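PDB 3IM9: malonyl CoA-acyl carrier protein transacylase from Staphylococcus aureus, which catalyses transfer of the malonyl group from malonyl-CoA to holo-acyl carrier protein, releasing CoA, in fatty acid biosynthesis. Local coordinates for residues Gly25-Leu30 against Thr55-Glu60; Arg228-Pro233 against Gly242-Glu247. All coordinates share one frame; numbering follows the deposited sequence.

Contact 1 of 2, residues Gly25-Leu30 against Thr55-Glu60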
ATOM      1  N   GLY A  25      -5.137   3.219  17.908  1.00 10.70           N
ATOM      2  CA  GLY A  25      -6.202   2.330  18.383  1.00 11.19           C
ATOM      3  C   GLY A  25      -6.357   1.127  17.442  1.00 14.81           C
ATOM      4  O   GLY A  25      -7.088   0.174  17.750  1.00 14.38           O
ATOM      5  N   MET A  26      -5.691   1.158  16.287  1.00 10.88           N
ATOM      6  CA  MET A  26      -5.841   0.093  15.283  1.00 10.76           C
ATOM      7  C   MET A  26      -5.513  -1.280  15.867  1.00 10.51           C
ATOM      8  O   MET A  26      -4.437  -1.483  16.484  1.00 11.43           O
ATOM      9  CB  MET A  26      -4.993   0.382  14.044  1.00  9.71           C
ATOM     10  CG  MET A  26      -3.487   0.521  14.371  1.00 10.40           C
ATOM     11  SD  MET A  26      -2.522   1.216  12.966  1.00 10.39           S
ATOM     12  CE  MET A  26      -2.493  -0.219  11.826  1.00  9.92           C
ATOM     13  N   ALA A  27      -6.487  -2.199  15.662  1.00 11.42           N
ATOM     14  CA  ALA A  27      -6.400  -3.615  16.099  1.00 10.54           C
ATOM     15  C   ALA A  27      -6.634  -3.796  17.595  1.00 11.26           C
ATOM     16  O   ALA A  27      -6.561  -4.967  18.039  1.00 12.50           O
ATOM     17  CB  ALA A  27      -5.059  -4.303  15.594  1.00 13.41           C
ATOM     18  N   GLN A  28      -6.899  -2.717  18.331  1.00 12.34           N
ATOM     19  CA  GLN A  28      -7.021  -2.915  19.800  1.00 13.27           C
ATOM     20  C   GLN A  28      -8.246  -3.816  20.113  1.00 16.11           C
ATOM     21  O   GLN A  28      -8.205  -4.537  21.098  1.00 17.68           O
ATOM     22  CB  GLN A  28      -6.997  -1.568  20.508  1.00 16.75           C
ATOM     23  CG  GLN A  28      -8.275  -0.915  20.363  1.00 14.61           C
ATOM     24  CD  GLN A  28      -8.196   0.475  20.948  1.00 29.62           C
ATOM     25  OE1 GLN A  28      -8.990   1.328  20.542  1.00 29.92           O
ATOM     26  NE2 GLN A  28      -7.146   0.755  21.821  1.00 31.61           N
ATOM     27  N   ASP A  29      -9.231  -3.823  19.233  1.00 13.39           N
ATOM     28  CA  ASP A  29     -10.383  -4.641  19.423  1.00 13.88           C
ATOM     29  C   ASP A  29     -10.134  -6.098  19.161  1.00 15.37           C
ATOM     30  O   ASP A  29     -10.935  -6.980  19.635  1.00 16.19           O
ATOM     31  CB  ASP A  29     -11.544  -4.100  18.608  1.00 12.51           C
ATOM     32  CG  ASP A  29     -11.265  -4.067  17.064  1.00 12.73           C
ATOM     33  OD1 ASP A  29     -12.252  -4.178  16.295  1.00 14.44           O
ATOM     34  OD2 ASP A  29     -10.062  -3.939  16.732  1.00 15.23           O
ATOM     35  N   LEU A  30      -9.114  -6.433  18.387  1.00 13.09           N
ATOM     36  CA  LEU A  30      -8.814  -7.845  18.098  1.00 11.65           C
ATOM     37  C   LEU A  30      -8.066  -8.526  19.242  1.00 12.80           C
ATOM     38  O   LEU A  30      -8.197  -9.732  19.437  1.00 12.94           O
ATOM     39  CB  LEU A  30      -7.961  -7.893  16.783  1.00 13.43           C
ATOM     40  CG  LEU A  30      -8.673  -7.374  15.523  1.00 13.62           C
ATOM     41  CD1 LEU A  30      -7.589  -7.285  14.440  1.00 11.09           C
ATOM     42  CD2 LEU A  30      -9.801  -8.292  15.091  1.00 14.13           C
ATOM     43  N   THR A  55       2.478   0.962  20.198  1.00 12.00           N
ATOM     44  CA  THR A  55       2.518   1.987  19.130  1.00 12.00           C
ATOM     45  C   THR A  55       1.209   1.989  18.342  1.00 10.89           C
ATOM     46  O   THR A  55       0.657   3.074  18.024  1.00 11.51           O
ATOM     47  CB  THR A  55       3.722   1.795  18.235  1.00 11.93           C
ATOM     48  OG1 THR A  55       4.899   1.904  19.023  1.00 12.43           O
ATOM     49  CG2 THR A  55       3.819   2.939  17.144  1.00 13.73           C
ATOM     50  N   MET A  56       0.648   0.779  18.103  1.00 10.85           N
ATOM     51  CA  MET A  56      -0.629   0.653  17.416  1.00  9.67           C
ATOM     52  C   MET A  56      -1.827   1.149  18.299  1.00  9.93           C
ATOM     53  O   MET A  56      -2.761   1.831  17.835  1.00 10.83           O
ATOM     54  CB  MET A  56      -0.909  -0.803  17.022  1.00  9.38           C
ATOM     55  CG  MET A  56       0.071  -1.204  15.875  1.00 10.25           C
ATOM     56  SD  MET A  56       0.033  -2.967  15.575  1.00 10.43           S
ATOM     57  CE  MET A  56      -1.616  -3.172  14.828  1.00 10.80           C
ATOM     58  N   PHE A  57      -1.838   0.748  19.561  1.00 10.57           N
ATOM     59  CA  PHE A  57      -3.042   0.933  20.361  1.00 11.81           C
ATOM     60  C   PHE A  57      -3.130   2.264  21.089  1.00 12.57           C
ATOM     61  O   PHE A  57      -4.301   2.717  21.211  1.00 14.07           O
ATOM     62  CB  PHE A  57      -3.142  -0.178  21.466  1.00 11.59           C
ATOM     63  CG  PHE A  57      -3.159  -1.616  20.947  1.00 10.95           C
ATOM     64  CD1 PHE A  57      -3.460  -1.992  19.615  1.00 10.57           C
ATOM     65  CD2 PHE A  57      -2.890  -2.657  21.906  1.00 11.67           C
ATOM     66  CE1 PHE A  57      -3.441  -3.363  19.188  1.00 10.31           C
ATOM     67  CE2 PHE A  57      -2.909  -3.980  21.461  1.00 10.24           C
ATOM     68  CZ  PHE A  57      -3.201  -4.361  20.142  1.00 12.04           C
ATOM     69  N   THR A  58      -2.032   2.821  21.595  1.00 11.47           N
ATOM     70  CA  THR A  58      -2.109   4.046  22.362  1.00 12.70           C
ATOM     71  C   THR A  58      -1.075   5.093  21.857  1.00 13.36           C
ATOM     72  O   THR A  58      -1.325   6.300  22.041  1.00 14.87           O
ATOM     73  CB  THR A  58      -1.907   3.791  23.867  1.00 14.02           C
ATOM     74  OG1 THR A  58      -0.810   2.934  24.090  1.00 15.40           O
ATOM     75  CG2 THR A  58      -3.097   2.998  24.390  1.00 15.48           C
ATOM     76  N   ASP A  59       0.050   4.676  21.260  1.00 13.46           N
ATOM     77  CA  ASP A  59       1.084   5.531  20.671  1.00 14.09           C
ATOM     78  C   ASP A  59       1.463   6.710  21.583  1.00 15.88           C
ATOM     79  O   ASP A  59       1.393   7.879  21.171  1.00 13.97           O
ATOM     80  CB  ASP A  59       0.664   6.034  19.336  1.00 13.48           C
ATOM     81  CG  ASP A  59       1.848   6.580  18.558  1.00 10.09           C
ATOM     82  OD1 ASP A  59       1.579   7.369  17.590  1.00 13.41           O
ATOM     83  OD2 ASP A  59       2.996   6.209  18.871  1.00 11.04           O
ATOM     84  N   GLU A  60       1.945   6.374  22.758  1.00 15.12           N
ATOM     85  CA  GLU A  60       2.240   7.476  23.696  1.00 17.40           C
ATOM     86  C   GLU A  60       3.456   8.309  23.183  1.00 18.11           C
ATOM     87  O   GLU A  60       3.582   9.476  23.633  1.00 18.30           O
ATOM     88  CB  GLU A  60       2.521   6.911  25.073  1.00 18.41           C
ATOM     89  CG  GLU A  60       3.814   6.147  25.094  1.00 23.99           C
ATOM     90  CD  GLU A  60       4.360   5.716  26.522  1.00 33.10           C
ATOM     91  OE1 GLU A  60       3.880   6.238  27.572  1.00 35.35           O
ATOM     92  OE2 GLU A  60       5.290   4.868  26.535  1.00 34.57           O
TER
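Gly25 and Met56 join the two backbones where a type II turn, Gly25 to Gln28, meets the last residues of helix 52-57: Gly25 N donates to Met56 O at 2.8 Å. Gly25 CA also lies 3.4 Å from Phe57 O, a CA-H...O contact. Phe57 and Met56 bury similar areas, and the Phe57 ring lies against the turn. Its CG stands beside the backbone N and anti to the carbonyl carbon (chi1 -58°), which swings the ring into this place. Gln28 CA sits over one face, 3.9 Å from the ring centroid, as a CH-pi contact. Met26 O meets the edge of the Phe57 ring in its plane, 3.3 Å from Phe57 CD1. Met26 and Met56 cross at about a right angle, with Met26 CG 3.9 Å from Met56 CB. The end of Met56 bends at chi3 and brings CE to 3.7 Å from Ala27 CB. Leu41 of helix 35-47 touches both Ala27 and Met56, and His77 of helix 67-84 touches Met26 and Ala27. The turn thus satisfies a carbonyl near the helix end, while the Phe57 ring and the methionines cover its apolar side.

Contact 2 of 2, residues Arg228-Pro233 against Gly242-Glu247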
ATOM      1  N   ARG A 228       8.179 -17.663  -1.778  1.00 15.52           N
ATOM      2  CA  ARG A 228       7.450 -18.705  -2.477  1.00 15.45           C
ATOM      3  C   ARG A 228       6.614 -18.237  -3.577  1.00 16.75           C
ATOM      4  O   ARG A 228       6.209 -17.058  -3.625  1.00 15.67           O
ATOM      5  CB  ARG A 228       6.577 -19.499  -1.474  1.00 16.68           C
ATOM      6  CG  ARG A 228       7.433 -20.231  -0.444  1.00 22.78           C
ATOM      7  CD  ARG A 228       6.576 -20.970   0.547  1.00 26.43           C
ATOM      8  NE  ARG A 228       5.759 -20.041   1.333  1.00 32.12           N
ATOM      9  CZ  ARG A 228       6.183 -19.310   2.377  1.00 36.13           C
ATOM     10  NH1 ARG A 228       7.454 -19.348   2.832  1.00 37.37           N
ATOM     11  NH2 ARG A 228       5.311 -18.546   2.999  1.00 33.35           N
ATOM     12  N   ASP A 229       6.203 -19.128  -4.474  1.00 15.74           N
ATOM     13  CA  ASP A 229       5.215 -18.742  -5.490  1.00 15.22           C
ATOM     14  C   ASP A 229       3.890 -18.320  -4.831  1.00 16.10           C
ATOM     15  O   ASP A 229       3.599 -18.744  -3.713  1.00 17.22           O
ATOM     16  CB  ASP A 229       4.975 -19.890  -6.472  1.00 16.58           C
ATOM     17  CG  ASP A 229       6.154 -20.120  -7.397  1.00 19.90           C
ATOM     18  OD1 ASP A 229       6.909 -19.159  -7.652  1.00 19.40           O
ATOM     19  OD2 ASP A 229       6.327 -21.264  -7.868  1.00 21.12           O
ATOM     20  N   ALA A 230       3.087 -17.490  -5.507  1.00 15.29           N
ATOM     21  CA  ALA A 230       1.812 -17.039  -4.919  1.00 16.13           C
ATOM     22  C   ALA A 230       0.742 -18.120  -5.190  1.00 17.10           C
ATOM     23  O   ALA A 230       0.668 -18.641  -6.353  1.00 18.46           O
ATOM     24  CB  ALA A 230       1.405 -15.710  -5.597  1.00 16.42           C
ATOM     25  N   LYS A 231      -0.149 -18.332  -4.228  1.00 15.90           N
ATOM     26  CA  LYS A 231      -1.257 -19.250  -4.425  1.00 19.57           C
ATOM     27  C   LYS A 231      -2.393 -18.704  -5.282  1.00 18.33           C
ATOM     28  O   LYS A 231      -3.220 -19.471  -5.829  1.00 20.37           O
ATOM     29  CB  LYS A 231      -1.763 -19.696  -3.048  1.00 19.68           C
ATOM     30  CG  LYS A 231      -0.895 -20.740  -2.322  1.00 24.32           C
ATOM     31  CD  LYS A 231      -1.583 -21.126  -0.965  1.00 34.19           C
ATOM     32  CE  LYS A 231      -0.915 -22.266  -0.153  1.00 36.13           C
ATOM     33  NZ  LYS A 231       0.513 -22.276  -0.385  1.00 40.79           N
ATOM     34  N   PHE A 232      -2.442 -17.380  -5.509  1.00 15.45           N
ATOM     35  CA  PHE A 232      -3.388 -16.754  -6.449  1.00 14.83           C
ATOM     36  C   PHE A 232      -2.626 -15.447  -6.838  1.00 14.27           C
ATOM     37  O   PHE A 232      -1.710 -15.052  -6.078  1.00 14.48           O
ATOM     38  CB  PHE A 232      -4.803 -16.507  -5.839  1.00 16.06           C
ATOM     39  CG  PHE A 232      -4.767 -15.946  -4.429  1.00 16.25           C
ATOM     40  CD1 PHE A 232      -4.776 -16.811  -3.314  1.00 15.42           C
ATOM     41  CD2 PHE A 232      -4.681 -14.540  -4.181  1.00 16.76           C
ATOM     42  CE1 PHE A 232      -4.726 -16.340  -2.017  1.00 17.93           C
ATOM     43  CE2 PHE A 232      -4.603 -14.074  -2.842  1.00 16.83           C
ATOM     44  CZ  PHE A 232      -4.569 -14.911  -1.766  1.00 15.40           C
ATOM     45  N   PRO A 233      -2.977 -14.856  -8.000  1.00 15.45           N
ATOM     46  CA  PRO A 233      -2.140 -13.734  -8.516  1.00 15.28           C
ATOM     47  C   PRO A 233      -2.201 -12.469  -7.609  1.00 11.54           C
ATOM     48  O   PRO A 233      -3.250 -12.055  -7.139  1.00 13.53           O
ATOM     49  CB  PRO A 233      -2.755 -13.389  -9.864  1.00 16.64           C
ATOM     50  CG  PRO A 233      -3.543 -14.747 -10.341  1.00 14.53           C
ATOM     51  CD  PRO A 233      -3.993 -15.298  -8.977  1.00 16.31           C
ATOM     52  N   GLY A 242      -1.275  -9.243 -12.779  1.00 14.64           N
ATOM     53  CA  GLY A 242      -1.166 -10.416 -11.853  1.00 15.18           C
ATOM     54  C   GLY A 242       0.106 -11.167 -12.034  1.00 16.23           C
ATOM     55  O   GLY A 242       0.577 -11.428 -13.190  1.00 17.76           O
ATOM     56  N   GLU A 243       0.746 -11.480 -10.923  1.00 14.29           N
ATOM     57  CA  GLU A 243       2.036 -12.226 -10.949  1.00 14.82           C
ATOM     58  C   GLU A 243       1.914 -13.368  -9.960  1.00 15.49           C
ATOM     59  O   GLU A 243       1.345 -13.207  -8.873  1.00 15.90           O
ATOM     60  CB  GLU A 243       3.301 -11.390 -10.635  1.00 14.13           C
ATOM     61  CG  GLU A 243       3.472 -10.198 -11.593  1.00 15.32           C
ATOM     62  CD  GLU A 243       3.888 -10.643 -12.990  1.00 20.71           C
ATOM     63  OE1 GLU A 243       4.075 -11.892 -13.249  1.00 17.91           O
ATOM     64  OE2 GLU A 243       4.072  -9.730 -13.828  1.00 21.78           O
ATOM     65  N   THR A 244       2.531 -14.518 -10.237  1.00 17.10           N
ATOM     66  CA  THR A 244       2.594 -15.636  -9.258  1.00 16.19           C
ATOM     67  C   THR A 244       3.980 -16.136  -9.041  1.00 16.07           C
ATOM     68  O   THR A 244       4.258 -16.815  -8.046  1.00 17.34           O
ATOM     69  CB  THR A 244       1.663 -16.843  -9.676  1.00 16.94           C
ATOM     70  OG1 THR A 244       2.097 -17.255 -10.971  1.00 19.25           O
ATOM     71  CG2 THR A 244       0.203 -16.392  -9.798  1.00 20.90           C
ATOM     72  N   ASP A 245       4.897 -15.830  -9.951  1.00 15.61           N
ATOM     73  CA  ASP A 245       6.271 -16.319  -9.813  1.00 17.80           C
ATOM     74  C   ASP A 245       6.996 -15.692  -8.618  1.00 17.88           C
ATOM     75  O   ASP A 245       6.950 -14.475  -8.434  1.00 16.32           O
ATOM     76  CB  ASP A 245       7.062 -16.065 -11.098  1.00 18.70           C
ATOM     77  CG  ASP A 245       8.344 -16.871 -11.162  1.00 24.95           C
ATOM     78  OD1 ASP A 245       9.433 -16.258 -11.162  1.00 30.47           O
ATOM     79  OD2 ASP A 245       8.264 -18.116 -11.214  1.00 32.04           O
ATOM     80  N   LYS A 246       7.666 -16.514  -7.810  1.00 18.38           N
ATOM     81  CA  LYS A 246       8.415 -15.994  -6.690  1.00 18.68           C
ATOM     82  C   LYS A 246       9.521 -15.036  -7.093  1.00 18.52           C
ATOM     83  O   LYS A 246       9.738 -14.009  -6.397  1.00 18.49           O
ATOM     84  CB  LYS A 246       8.995 -17.094  -5.790  1.00 19.55           C
ATOM     85  CG  LYS A 246      10.140 -17.978  -6.496  1.00 21.35           C
ATOM     86  CD  LYS A 246      10.681 -19.149  -5.694  1.00 27.30           C
ATOM     87  CE  LYS A 246       9.707 -20.315  -5.681  1.00 33.83           C
ATOM     88  NZ  LYS A 246      10.233 -21.629  -5.036  1.00 34.20           N
ATOM     89  N   GLU A 247      10.267 -15.327  -8.195  1.00 19.12           N
ATOM     90  CA  GLU A 247      11.418 -14.474  -8.584  1.00 18.50           C
ATOM     91  C   GLU A 247      10.899 -13.211  -9.279  1.00 17.06           C
ATOM     92  O   GLU A 247      11.499 -12.123  -9.118  1.00 17.84           O
ATOM     93  CB  GLU A 247      12.368 -15.235  -9.616  1.00 18.14           C
ATOM     94  CG  GLU A 247      13.295 -16.305  -9.011  1.00 26.29           C
ATOM     95  CD  GLU A 247      14.280 -15.836  -7.919  1.00 35.27           C
ATOM     96  OE1 GLU A 247      14.683 -16.692  -7.110  1.00 38.54           O
ATOM     97  OE2 GLU A 247      14.658 -14.639  -7.809  1.00 39.76           O
TER
HETATM   98  O   HOH W   1       7.204 -21.896  -4.416  1.00 25.41           O
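Ala230 and Asp229 face Thr244 and Lys246 across two direct hydrogen bonds. Ala230 N donates to Thr244 O at 2.9 Å. Lys246 N donates to Asp229 OD1 at 2.8 Å, meeting the oxygen nearly along its C-O axis. Asp229 CG lies beside its own backbone N (chi1 -71°), and this turns the carboxylate to the first residue of helix 246-256.

One water adds a bridge. It accepts from Asp229 N at 2.9 Å and, weakly, from Lys246 NZ.

Charges are mixed here. Asp229 OD1 is 4.0 Å from Asp245 OD2, a pairing of like charges. The nearby Lys246 ammonium, though not in contact with the Asp229 carboxylate, may offset part of this, as may the N-terminal end of the helix.

Weaker and apolar contacts fill in the rest. Thr244 O also receives a CA-H...O contact from Asp229 CA. Glu243 O receives another from Pro233 CA, 3.5 Å away. Thr244 CG2 touches Pro233 CA at 3.8 Å, and the two side chains lie side by side, pointing the same way. Pro233 CB rests 3.9 Å from Gly242 CA. Lys246 CB packs on Arg228 C at 3.4 Å. Ala230 CB turns toward Thr244 and also touches Ile249 of helix 246-256. Arg228 O is buried with no partner in the model.

Asp245 is the N-cap of helix 246-256. Its OD1 accepts a weak bond from Glu247 N and a further hydrogen bond from Val248 N. The whole is a capped helix start tied, through Asp229 and the Ala230-Thr244 bond, to the loop 228-233 that leads into the two-stranded antiparallel hairpin of 234-235 and 242-243.

Overall arrangement
From the N terminus, the chain leaves strand 11-16 of the parallel sheet and reaches 25-30. It then runs through helix 35-47 and into helix 52-57, where contact 1 closes the loop. Most of the intervening residues are helical. Much later, after helix 215-222, segment 228-233 leads into strand 234-235. Contact 2 closes a far shorter loop, holding the start of helix 246-256 against the approach to the hairpin. The contacts are in series, neither nested nor crossed. The centres of contacts 1 and 2 are about 32 Å apart. Their nearest atoms are about 18 Å apart. Contact 1 is buried and contact 2 lies at the surface, both away from the probable catalytic residues Ser97 and His207 and from the calcium site.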